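Local coordinates for protein hydroxyglutarate synthase (Oryza sativa, PDB 6W1K) that catalyses the iron(II)-dependent decarboxylation and hydroxylation of 2-oxoadipate with molecular oxygen, yielding (R)-2-hydroxyglutarate in lysine catabolism, at residues Leu90-Lys95 with Lys301-Thr306; Ala183-Val188 with Ala192-Thr197. All blocks are in the same frame, centred on the assembly; numbering follows the deposited sequence.

Both contacts line the 2-oxoadipate site. Contact 2 is buried throughout: the indole of Trp185, from helix 181-189, packs on Ala192 and Asn194 in the approach to strand 195-199, and His195, next in the chain, binds the metal. Contact 1 is only partly buried: it holds an aromatic pair, of which Phe303 lies against the substrate, while a lysine-glutamate salt bridge lies on its more exposed flank, where the end of strand 85-92 meets the 3-10 segment 303-306. Along the chain, contact 2 falls inside the long loop that contact 1 closes, and both reach the same mixed sheet. They also touch directly, Thr306 CG2 packing 3.6 Å from Trp185 NE1.

Contact 1: Leu90-Lys95 with Lys301-Thr306; sequences LRFPAK and KIFEST. With OOG (2-oxoadipic acid), chain F.
Phe92, the last residue of strand 85-92, presents a ring face to the edge of Phe303, forming a T-shaped (edge-to-face) pair with planes 85° apart. Phe303 CE2 stands almost above the middle of the Phe92 ring, its closest neighbour there being Phe92 CZ at 3.7 Å. Val296 and Ala299 of helix 296-302 also pack against Phe92, and Leu97 touches both rings. Beyond Phe92 the chain turns through Pro93 and Ala94, bringing Lys95 round to the other segment. The Lys95 side chain runs extended past the Phe303 side chain, with CE 3.9 Å from Phe303 CB, and then bends at its last torsion (chi4 76°) to swing the ammonium group toward Glu304. Lys95 NZ makes a salt bridge with Glu304 OE2 at 3.1 Å, approaching on the anti side of the carboxylate and 22° out of its plane. Asp300 is the stronger partner of this ammonium, and the two acids probably temper its proximity to the like-charged Lys301. Within 301-306, Ile302 O accepts both the backbone N and the OG of Ser305, the latter at 2.9 Å. One face of Phe303 lies against the substrate chain, while its CE1 comes within 3.2 Å of C1, the carboxylate carbon of 2-oxoadipate remote from the metal. Replacing Phe303 with an alanine would probably leave the Phe92 face without its edge-on partner and open a gap beside the substrate's methylene chain. Arg63, which binds the substrate, also bonds Thr306 OG1. Ile302 meanwhile brings CD1 to 4.0 Å from O3 of 2-oxoadipate. Together, Ile302 and Phe303 form part of the apolar lining of the 2-oxoadipate pocket, with Phe92 of strand 85-92 meeting the edge of the Phe303 ring.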
ATOM      1  N   LEU A  90      -7.312   9.912  -6.745  1.00 31.24           N
ATOM      2  CA  LEU A  90      -8.513   9.533  -6.012  1.00 32.90           C
ATOM      3  C   LEU A  90      -8.713  10.472  -4.829  1.00 31.07           C
ATOM      4  O   LEU A  90      -7.741  10.862  -4.167  1.00 27.75           O
ATOM      5  CB  LEU A  90      -8.377   8.101  -5.508  1.00 36.20           C
ATOM      6  CG  LEU A  90      -8.441   7.007  -6.574  1.00 41.04           C
ATOM      7  CD1 LEU A  90      -7.145   6.945  -7.345  1.00 44.36           C
ATOM      8  CD2 LEU A  90      -8.747   5.662  -5.932  1.00 42.54           C
ATOM      9  N   ARG A  91      -9.965  10.823  -4.545  1.00 33.70           N
ATOM     10  CA  ARG A  91     -10.287  11.699  -3.427  1.00 38.00           C
ATOM     11  C   ARG A  91     -11.164  10.968  -2.424  1.00 35.06           C
ATOM     12  O   ARG A  91     -12.059  10.217  -2.806  1.00 34.26           O
ATOM     13  CB  ARG A  91     -10.981  12.968  -3.923  1.00 45.16           C
ATOM     14  CG  ARG A  91     -10.124  13.736  -4.909  1.00 57.95           C
ATOM     15  CD  ARG A  91     -10.577  15.196  -5.062  1.00 72.47           C
ATOM     16  NE  ARG A  91      -9.435  16.063  -5.374  1.00 89.33           N
ATOM     17  CZ  ARG A  91      -8.591  16.572  -4.470  1.00 94.80           C
ATOM     18  NH1 ARG A  91      -8.752  16.330  -3.165  1.00 92.00           N
ATOM     19  NH2 ARG A  91      -7.575  17.331  -4.877  1.00 93.52           N
ATOM     20  N   PHE A  92     -10.906  11.214  -1.130  1.00 33.50           N
ATOM     21  CA  PHE A  92     -11.634  10.592  -0.021  1.00 34.40           C
ATOM     22  C   PHE A  92     -12.108  11.710   0.881  1.00 36.45           C
ATOM     23  O   PHE A  92     -11.465  12.006   1.901  1.00 34.50           O
ATOM     24  CB  PHE A  92     -10.746   9.587   0.710  1.00 32.72           C
ATOM     25  CG  PHE A  92     -10.220   8.543  -0.185  1.00 32.55           C
ATOM     26  CD1 PHE A  92      -9.039   8.755  -0.897  1.00 31.64           C
ATOM     27  CD2 PHE A  92     -10.936   7.377  -0.414  1.00 31.68           C
ATOM     28  CE1 PHE A  92      -8.572   7.813  -1.796  1.00 31.95           C
ATOM     29  CE2 PHE A  92     -10.464   6.429  -1.315  1.00 31.65           C
ATOM     30  CZ  PHE A  92      -9.274   6.653  -1.997  1.00 32.23           C
ATOM     31  N   PRO A  93     -13.244  12.353   0.547  1.00 40.48           N
ATOM     32  CA  PRO A  93     -13.656  13.550   1.302  1.00 43.48           C
ATOM     33  C   PRO A  93     -13.894  13.317   2.790  1.00 45.62           C
ATOM     34  O   PRO A  93     -13.486  14.162   3.594  1.00 45.47           O
ATOM     35  CB  PRO A  93     -14.960  14.000   0.603  1.00 43.56           C
ATOM     36  CG  PRO A  93     -14.951  13.358  -0.733  1.00 43.29           C
ATOM     37  CD  PRO A  93     -14.138  12.077  -0.598  1.00 41.97           C
ATOM     38  N   ALA A  94     -14.578  12.234   3.184  1.00 51.12           N
ATOM     39  CA  ALA A  94     -14.904  12.030   4.598  1.00 56.54           C
ATOM     40  C   ALA A  94     -13.647  11.863   5.448  1.00 48.96           C
ATOM     41  O   ALA A  94     -13.580  12.345   6.592  1.00 45.82           O
ATOM     42  CB  ALA A  94     -15.813  10.808   4.752  1.00 56.03           C
ATOM     43  N   LYS A  95     -12.657  11.165   4.922  1.00 45.75           N
ATOM     44  CA  LYS A  95     -11.401  10.946   5.615  1.00 42.89           C
ATOM     45  C   LYS A  95     -10.378  12.046   5.364  1.00 40.01           C
ATOM     46  O   LYS A  95      -9.300  12.012   5.971  1.00 39.08           O
ATOM     47  CB  LYS A  95     -10.799   9.609   5.195  1.00 44.16           C
ATOM     48  CG  LYS A  95     -11.584   8.377   5.645  1.00 44.37           C
ATOM     49  CD  LYS A  95     -10.973   7.096   5.002  1.00 45.15           C
ATOM     50  CE  LYS A  95     -11.468   5.837   5.708  1.00 43.61           C
ATOM     51  NZ  LYS A  95     -12.872   5.549   5.300  1.00 43.43           N
ATOM     52  N   LYS A 301     -12.722   1.693   2.045  1.00 40.34           N
ATOM     53  CA  LYS A 301     -12.942   0.732   3.120  1.00 41.55           C
ATOM     54  C   LYS A 301     -11.661   0.001   3.507  1.00 37.75           C
ATOM     55  O   LYS A 301     -11.503  -0.411   4.662  1.00 38.10           O
ATOM     56  CB  LYS A 301     -14.018  -0.275   2.701  1.00 47.02           C
ATOM     57  CG  LYS A 301     -15.373   0.350   2.310  1.00 55.92           C
ATOM     58  CD  LYS A 301     -16.123   0.882   3.558  1.00 64.40           C
ATOM     59  CE  LYS A 301     -17.420   1.647   3.191  1.00 73.58           C
ATOM     60  NZ  LYS A 301     -17.325   3.116   3.482  1.00 78.52           N
ATOM     61  N   ILE A 302     -10.724  -0.126   2.576  1.00 35.19           N
ATOM     62  CA  ILE A 302      -9.465  -0.800   2.869  1.00 35.25           C
ATOM     63  C   ILE A 302      -8.604   0.058   3.780  1.00 33.51           C
ATOM     64  O   ILE A 302      -7.845  -0.479   4.593  1.00 32.08           O
ATOM     65  CB  ILE A 302      -8.738  -1.149   1.553  1.00 36.17           C
ATOM     66  CG1 ILE A 302      -9.557  -2.176   0.772  1.00 40.22           C
ATOM     67  CG2 ILE A 302      -7.339  -1.718   1.801  1.00 35.59           C
ATOM     68  CD1 ILE A 302      -9.078  -2.406  -0.657  1.00 44.10           C
ATOM     69  N   PHE A 303      -8.740   1.398   3.702  1.00 33.59           N
ATOM     70  CA  PHE A 303      -8.030   2.278   4.635  1.00 34.54           C
ATOM     71  C   PHE A 303      -8.302   1.875   6.084  1.00 33.34           C
ATOM     72  O   PHE A 303      -7.487   2.134   6.975  1.00 32.99           O
ATOM     73  CB  PHE A 303      -8.451   3.756   4.469  1.00 35.45           C
ATOM     74  CG  PHE A 303      -7.724   4.493   3.369  1.00 37.23           C
ATOM     75  CD1 PHE A 303      -6.344   4.679   3.422  1.00 36.25           C
ATOM     76  CD2 PHE A 303      -8.424   5.011   2.294  1.00 36.36           C
ATOM     77  CE1 PHE A 303      -5.679   5.353   2.411  1.00 34.94           C
ATOM     78  CE2 PHE A 303      -7.761   5.679   1.263  1.00 35.48           C
ATOM     79  CZ  PHE A 303      -6.387   5.853   1.326  1.00 35.28           C
ATOM     80  N   GLU A 304      -9.456   1.275   6.337  1.00 33.95           N
ATOM     81  CA  GLU A 304      -9.875   0.981   7.691  1.00 36.34           C
ATOM     82  C   GLU A 304      -9.270  -0.306   8.241  1.00 33.77           C
ATOM     83  O   GLU A 304      -9.542  -0.661   9.402  1.00 32.92           O
ATOM     84  CB  GLU A 304     -11.406   0.955   7.731  1.00 41.74           C
ATOM     85  CG  GLU A 304     -11.999   2.341   7.419  1.00 51.91           C
ATOM     86  CD  GLU A 304     -13.496   2.426   7.614  1.00 62.03           C
ATOM     87  OE1 GLU A 304     -14.003   1.794   8.567  1.00 62.21           O
ATOM     88  OE2 GLU A 304     -14.155   3.136   6.810  1.00 61.77           O
ATOM     89  N   SER A 305      -8.414  -0.975   7.476  1.00 32.02           N
ATOM     90  CA  SER A 305      -7.681  -2.118   8.005  1.00 30.64           C
ATOM     91  C   SER A 305      -6.836  -1.745   9.211  1.00 29.41           C
ATOM     92  O   SER A 305      -6.534  -2.614  10.034  1.00 29.73           O
ATOM     93  CB  SER A 305      -6.801  -2.706   6.912  1.00 30.86           C
ATOM     94  OG  SER A 305      -7.599  -3.074   5.794  1.00 31.09           O
ATOM     95  N   THR A 306      -6.467  -0.479   9.349  1.00 27.90           N
ATOM     96  CA  THR A 306      -5.679  -0.038  10.478  1.00 32.01           C
ATOM     97  C   THR A 306      -6.518   0.637  11.550  1.00 33.81           C
ATOM     98  O   THR A 306      -5.951   1.073  12.564  1.00 33.82           O
ATOM     99  CB  THR A 306      -4.574   0.937  10.028  1.00 31.61           C
ATOM    100  OG1 THR A 306      -5.133   1.957   9.183  1.00 31.87           O
ATOM    101  CG2 THR A 306      -3.440   0.213   9.306  1.00 31.53           C
TER
HETATM  102  C2  OOG F 402      -4.223   2.537   1.201  1.00 78.91           C
HETATM  103  C3  OOG F 402      -5.619   1.928   1.060  1.00 79.22           C
HETATM  104  C4  OOG F 402      -6.068   1.969  -0.405  1.00 79.11           C
HETATM  105  C6  OOG F 402      -6.255   0.125  -2.297  1.00 77.31           C
HETATM  106  O4  OOG F 402      -7.240   0.698  -2.827  1.00 77.02           O
HETATM  107  O3  OOG F 402      -5.940  -1.029  -2.660  1.00 76.29           O
HETATM  108  C5  OOG F 402      -5.446   0.831  -1.215  1.00 78.50           C
HETATM  109  C1  OOG F 402      -3.826   2.728   2.672  1.00 77.90           C
HETATM  110  O1  OOG F 402      -2.942   3.458   2.959  1.00 76.90           O
HETATM  111  O2  OOG F 402      -4.485   2.050   3.699  1.00 77.46           O
HETATM  112  O5  OOG F 402      -4.336   0.488  -1.014  1.00 78.85           O

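Contact 2: Ala183-Val188 with Ala192-Thr197; sequences AAWTLV and ALNHTT. With NI (nickel (II) ion), chain E; OOG (2-oxoadipic acid), chain F.
With CG anti to the backbone N in both residues (chi1 -169° in Trp185, 170° in Asn194), the indole reaches out from helix 181-189 and the amide of Asn194 comes to lie over one indole face. The amide plane is tilted 74° from the ring, standing steeply on its six-membered part rather than stacking flat. Asn194 CB adds an aliphatic contact, 3.9 Å from Trp185 CH2. At the indole edge, in the ring plane, Ala192 O lies 3.8 Å from that same CH2. Trp185 NE1 is satisfied by Arg263 O, which helps to set the rotation of the indole, and Arg63 makes a cation-pi contact with the ring. Next along the chain, His195 turns toward the metal: NE2 binds nickel at 2.2 Å, while 2-oxoadipate chelates the ion through its keto oxygen O5 at 2.1 Å and its carboxylate oxygen O3 at 2.4 Å. Tyr265 stacks on the imidazole. His59 and Glu267 complete the protein ligands, giving the two-histidine, one-carboxylate site that holds iron(II) in the active enzyme, set on the mixed sheet of a glyoxalase-clan (vicinal oxygen chelate-like) fold.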
ATOM      1  N   ALA A 183      -4.142  10.079  10.552  1.00 24.62           N
ATOM      2  CA  ALA A 183      -3.077  10.940  11.080  1.00 24.65           C
ATOM      3  C   ALA A 183      -2.292  10.226  12.171  1.00 24.29           C
ATOM      4  O   ALA A 183      -1.066  10.345  12.243  1.00 25.19           O
ATOM      5  CB  ALA A 183      -3.643  12.250  11.632  1.00 23.61           C
ATOM      6  N   ALA A 184      -2.997   9.531  13.070  1.00 24.94           N
ATOM      7  CA  ALA A 184      -2.339   8.816  14.157  1.00 25.67           C
ATOM      8  C   ALA A 184      -1.434   7.697  13.630  1.00 25.72           C
ATOM      9  O   ALA A 184      -0.313   7.506  14.129  1.00 24.67           O
ATOM     10  CB  ALA A 184      -3.403   8.255  15.108  1.00 26.03           C
ATOM     11  N   TRP A 185      -1.915   6.936  12.642  1.00 25.14           N
ATOM     12  CA  TRP A 185      -1.087   5.915  11.993  1.00 23.43           C
ATOM     13  C   TRP A 185       0.216   6.527  11.478  1.00 22.72           C
ATOM     14  O   TRP A 185       1.305   6.008  11.728  1.00 22.81           O
ATOM     15  CB  TRP A 185      -1.856   5.229  10.837  1.00 23.61           C
ATOM     16  CG  TRP A 185      -1.110   4.027  10.349  1.00 22.79           C
ATOM     17  CD1 TRP A 185      -1.291   2.739  10.768  1.00 22.94           C
ATOM     18  CD2 TRP A 185      -0.049   3.982   9.382  1.00 22.04           C
ATOM     19  NE1 TRP A 185      -0.400   1.922  10.167  1.00 22.81           N
ATOM     20  CE2 TRP A 185       0.358   2.643   9.283  1.00 22.30           C
ATOM     21  CE3 TRP A 185       0.578   4.930   8.591  1.00 22.51           C
ATOM     22  CZ2 TRP A 185       1.387   2.232   8.453  1.00 22.94           C
ATOM     23  CZ3 TRP A 185       1.586   4.516   7.732  1.00 22.97           C
ATOM     24  CH2 TRP A 185       1.998   3.183   7.700  1.00 22.96           C
ATOM     25  N   THR A 186       0.114   7.632  10.742  1.00 22.71           N
ATOM     26  CA  THR A 186       1.288   8.212  10.106  1.00 23.52           C
ATOM     27  C   THR A 186       2.240   8.821  11.122  1.00 23.06           C
ATOM     28  O   THR A 186       3.457   8.754  10.935  1.00 22.60           O
ATOM     29  CB  THR A 186       0.817   9.233   9.076  1.00 24.81           C
ATOM     30  OG1 THR A 186      -0.143   8.605   8.234  1.00 25.22           O
ATOM     31  CG2 THR A 186       1.909   9.718   8.175  1.00 25.30           C
ATOM     32  N   LEU A 187       1.718   9.354  12.237  1.00 22.91           N
ATOM     33  CA  LEU A 187       2.602   9.913  13.246  1.00 23.75           C
ATOM     34  C   LEU A 187       3.582   8.872  13.757  1.00 23.06           C
ATOM     35  O   LEU A 187       4.765   9.166  13.964  1.00 23.79           O
ATOM     36  CB  LEU A 187       1.774  10.491  14.414  1.00 25.53           C
ATOM     37  CG  LEU A 187       2.607  11.206  15.464  1.00 27.96           C
ATOM     38  CD1 LEU A 187       3.195  12.475  14.879  1.00 29.47           C
ATOM     39  CD2 LEU A 187       1.746  11.541  16.713  1.00 28.92           C
ATOM     40  N   VAL A 188       3.121   7.636  13.964  1.00 21.82           N
ATOM     41  CA  VAL A 188       3.974   6.621  14.550  1.00 22.56           C
ATOM     42  C   VAL A 188       4.607   5.682  13.513  1.00 21.88           C
ATOM     43  O   VAL A 188       5.529   4.933  13.871  1.00 22.99           O
ATOM     44  CB  VAL A 188       3.217   5.798  15.615  1.00 24.00           C
ATOM     45  CG1 VAL A 188       2.853   6.697  16.805  1.00 24.53           C
ATOM     46  CG2 VAL A 188       1.972   5.161  15.048  1.00 24.74           C
ATOM     47  N   ALA A 192       6.853   4.246   6.383  1.00 22.26           N
ATOM     48  CA  ALA A 192       6.918   2.794   6.331  1.00 22.84           C
ATOM     49  C   ALA A 192       5.881   2.266   5.359  1.00 23.28           C
ATOM     50  O   ALA A 192       4.786   2.814   5.213  1.00 24.21           O
ATOM     51  CB  ALA A 192       6.670   2.162   7.704  1.00 23.48           C
ATOM     52  N   LEU A 193       6.244   1.200   4.660  1.00 23.25           N
ATOM     53  CA  LEU A 193       5.287   0.556   3.773  1.00 24.30           C
ATOM     54  C   LEU A 193       4.023   0.202   4.550  1.00 24.71           C
ATOM     55  O   LEU A 193       4.085  -0.496   5.576  1.00 24.19           O
ATOM     56  CB  LEU A 193       5.935  -0.688   3.196  1.00 24.75           C
ATOM     57  CG  LEU A 193       5.103  -1.490   2.234  1.00 25.41           C
ATOM     58  CD1 LEU A 193       4.845  -0.748   0.914  1.00 24.09           C
ATOM     59  CD2 LEU A 193       5.875  -2.779   2.008  1.00 26.95           C
ATOM     60  N   ASN A 194       2.879   0.701   4.077  1.00 24.25           N
ATOM     61  CA  ASN A 194       1.613   0.484   4.786  1.00 25.71           C
ATOM     62  C   ASN A 194       1.019  -0.885   4.461  1.00 25.12           C
ATOM     63  O   ASN A 194       0.407  -1.531   5.328  1.00 26.01           O
ATOM     64  CB  ASN A 194       0.643   1.607   4.424  1.00 27.67           C
ATOM     65  CG  ASN A 194      -0.751   1.333   4.904  1.00 30.67           C
ATOM     66  OD1 ASN A 194      -1.572   0.806   4.167  1.00 30.36           O
ATOM     67  ND2 ASN A 194      -1.023   1.671   6.155  1.00 29.44           N
ATOM     68  N   HIS A 195       1.200  -1.345   3.217  1.00 25.14           N
ATOM     69  CA  HIS A 195       0.950  -2.742   2.908  1.00 26.59           C
ATOM     70  C   HIS A 195       1.546  -3.086   1.552  1.00 26.10           C
ATOM     71  O   HIS A 195       1.820  -2.215   0.712  1.00 25.18           O
ATOM     72  CB  HIS A 195      -0.542  -3.081   2.946  1.00 27.78           C
ATOM     73  CG  HIS A 195      -1.369  -2.416   1.888  1.00 29.53           C
ATOM     74  ND1 HIS A 195      -1.936  -1.165   2.054  1.00 30.39           N
ATOM     75  CD2 HIS A 195      -1.772  -2.847   0.671  1.00 29.70           C
ATOM     76  CE1 HIS A 195      -2.630  -0.853   0.979  1.00 30.95           C
ATOM     77  NE2 HIS A 195      -2.528  -1.847   0.112  1.00 30.16           N
ATOM     78  N   THR A 196       1.784  -4.369   1.375  1.00 26.30           N
ATOM     79  CA  THR A 196       1.950  -4.942   0.052  1.00 27.47           C
ATOM     80  C   THR A 196       0.674  -5.707  -0.253  1.00 26.89           C
ATOM     81  O   THR A 196      -0.166  -5.928   0.628  1.00 26.64           O
ATOM     82  CB  THR A 196       3.190  -5.844  -0.021  1.00 29.97           C
ATOM     83  OG1 THR A 196       3.484  -6.124  -1.407  1.00 32.12           O
ATOM     84  CG2 THR A 196       2.958  -7.145   0.713  1.00 30.16           C
ATOM     85  N   THR A 197       0.551  -6.143  -1.503  1.00 27.68           N
ATOM     86  CA  THR A 197      -0.657  -6.777  -2.031  1.00 28.74           C
ATOM     87  C   THR A 197      -0.265  -7.976  -2.862  1.00 28.10           C
ATOM     88  O   THR A 197       0.556  -7.844  -3.769  1.00 28.89           O
ATOM     89  CB  THR A 197      -1.417  -5.793  -2.921  1.00 31.11           C
ATOM     90  OG1 THR A 197      -1.602  -4.574  -2.201  1.00 33.66           O
ATOM     91  CG2 THR A 197      -2.757  -6.322  -3.347  1.00 30.94           C
TER
HETATM   92 NI    NI E 401      -3.993  -1.564  -1.459  0.75 36.37          NI
HETATM   93  C2  OOG F 402      -4.223   2.537   1.201  1.00 78.91           C
HETATM   94  C3  OOG F 402      -5.619   1.928   1.060  1.00 79.22           C
HETATM   95  C4  OOG F 402      -6.068   1.969  -0.405  1.00 79.11           C
HETATM   96  C6  OOG F 402      -6.255   0.125  -2.297  1.00 77.31           C
HETATM   97  O4  OOG F 402      -7.240   0.698  -2.827  1.00 77.02           O
HETATM   98  O3  OOG F 402      -5.940  -1.029  -2.660  1.00 76.29           O
HETATM   99  C5  OOG F 402      -5.446   0.831  -1.215  1.00 78.50           C
HETATM  100  C1  OOG F 402      -3.826   2.728   2.672  1.00 77.90           C
HETATM  101  O1  OOG F 402      -2.942   3.458   2.959  1.00 76.90           O
HETATM  102  O2  OOG F 402      -4.485   2.050   3.699  1.00 77.46           O
HETATM  103  O5  OOG F 402      -4.336   0.488  -1.014  1.00 78.85           O